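Local coordinates for uncharacterized protein (Desulfovibrio piger ATCC 29098, PDB 4Z48), which is of unknown function but belongs to the LolA-like family, whose namesakes sort outer-membrane lipoproteins, and may bind lipid or another hydrophobic ligand, at residues Q21-S25 and G203-V207. Numbering follows the deposited sequence.
Sequences QVDTS and GIWTV
Ile204 meets the 21-25 loop with both its branches: CG1 lies anti to the carbonyl carbon (chi1 -54°) and, in an extended chain (chi2 173°), places CD1 against Thr24 and Ser25, while CG2, anti to the backbone N, turns to Val22. In this LolA-like fold of antiparallel β-strands, the loop joins helix 8-20 to strand 27-38, and Ile204 opens strand 204-214. The contact is van der Waals, methyl groups resting on oxygens as much as on carbon, and no direct hydrogen bond crosses it. CD1 of Ile204 lies 3.6 Å from Thr24 OG1 and 3.8 Å from Ser25 CB, with the Thr24 and Ile204 side chains lying antiparallel alongside one another. CG2 of Ile204 comes within 3.6 Å of Val22 O, and Val22 CG1 rests 3.6 Å from Trp205 O. Tyr230 of strand 219-230 also touches Ile204, which is buried, and Asp23 and Ser25. The loop keeps its shape through an Asx turn, Ser25 N donating to Asp23 OD1 from above the carboxylate plane; Ser25 OG adds a second bond to that oxygen on its syn lone pair, at 2.7 Å. Two bonds to OD1 thus restrain the carboxylate beside CD1 of Ile204. A water bridges the segments, 2.9 Å from Thr24 OG1 and donating to Gly203 O at 3.1 Å.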
# COMPACT_ATOMS: atom_id res chain seq x y z
N GLN A 21 9.51 0.03 11.70
CA GLN A 21 10.79 -0.68 11.86
C GLN A 21 10.73 -2.16 11.42
O GLN A 21 11.79 -2.78 11.32
CB GLN A 21 11.30 -0.59 13.30
CG GLN A 21 12.06 0.73 13.56
CD GLN A 21 11.94 1.25 14.98
OE1 GLN A 21 11.63 0.51 15.94
NE2 GLN A 21 12.21 2.54 15.15
N VAL A 22 9.53 -2.71 11.13
CA VAL A 22 9.38 -4.13 10.71
C VAL A 22 10.17 -4.42 9.41
O VAL A 22 10.92 -5.40 9.35
CB VAL A 22 7.89 -4.54 10.59
CG1 VAL A 22 7.74 -5.95 9.99
CG2 VAL A 22 7.18 -4.45 11.95
N ASP A 23 10.03 -3.56 8.41
CA ASP A 23 10.71 -3.77 7.12
C ASP A 23 12.18 -3.30 7.19
O ASP A 23 12.47 -2.12 6.97
CB ASP A 23 9.94 -3.07 5.98
CG ASP A 23 10.55 -3.33 4.60
OD1 ASP A 23 11.39 -4.25 4.48
OD2 ASP A 23 10.19 -2.59 3.63
N THR A 24 13.10 -4.25 7.43
CA THR A 24 14.54 -3.98 7.58
C THR A 24 15.29 -4.16 6.23
O THR A 24 16.51 -4.02 6.17
CB THR A 24 15.10 -4.90 8.68
OG1 THR A 24 14.80 -6.26 8.35
CG2 THR A 24 14.53 -4.57 10.07
N SER A 25 14.55 -4.47 5.18
CA SER A 25 15.10 -4.74 3.84
C SER A 25 15.57 -3.50 3.11
O SER A 25 15.09 -2.41 3.39
CB SER A 25 14.07 -5.45 2.97
OG SER A 25 13.09 -4.58 2.44
N GLY A 203 13.20 -13.53 7.33
CA GLY A 203 13.21 -12.94 8.66
C GLY A 203 12.32 -11.73 8.87
O GLY A 203 12.41 -11.10 9.92
N ILE A 204 11.45 -11.39 7.88
CA ILE A 204 10.58 -10.21 7.95
C ILE A 204 9.11 -10.62 7.79
O ILE A 204 8.68 -11.07 6.71
CB ILE A 204 10.96 -9.15 6.84
CG1 ILE A 204 12.47 -8.75 6.89
CG2 ILE A 204 10.03 -7.90 6.91
CD1 ILE A 204 12.97 -7.82 5.68
N TRP A 205 8.31 -10.37 8.84
CA TRP A 205 6.88 -10.63 8.82
C TRP A 205 6.26 -9.70 7.74
O TRP A 205 6.49 -8.49 7.78
CB TRP A 205 6.28 -10.39 10.22
CG TRP A 205 6.42 -11.60 11.10
CD1 TRP A 205 7.25 -11.74 12.17
CD2 TRP A 205 5.73 -12.85 10.95
NE1 TRP A 205 7.13 -13.00 12.70
CE2 TRP A 205 6.19 -13.70 11.98
CE3 TRP A 205 4.75 -13.32 10.07
CZ2 TRP A 205 5.69 -14.99 12.16
CZ3 TRP A 205 4.27 -14.62 10.22
CH2 TRP A 205 4.76 -15.45 11.24
N THR A 206 5.63 -10.33 6.71
CA THR A 206 5.10 -9.64 5.53
C THR A 206 3.66 -10.05 5.27
O THR A 206 3.33 -11.23 5.38
CB THR A 206 5.99 -10.03 4.31
OG1 THR A 206 7.37 -9.82 4.63
CG2 THR A 206 5.64 -9.25 3.02
N VAL A 207 2.82 -9.08 4.88
CA VAL A 207 1.43 -9.35 4.46
C VAL A 207 1.55 -9.96 3.08
O VAL A 207 2.25 -9.39 2.24
CB VAL A 207 0.51 -8.08 4.48
CG1 VAL A 207 -0.79 -8.33 3.72
CG2 VAL A 207 0.22 -7.63 5.93
O HOH W 1 13.96 -8.39 10.17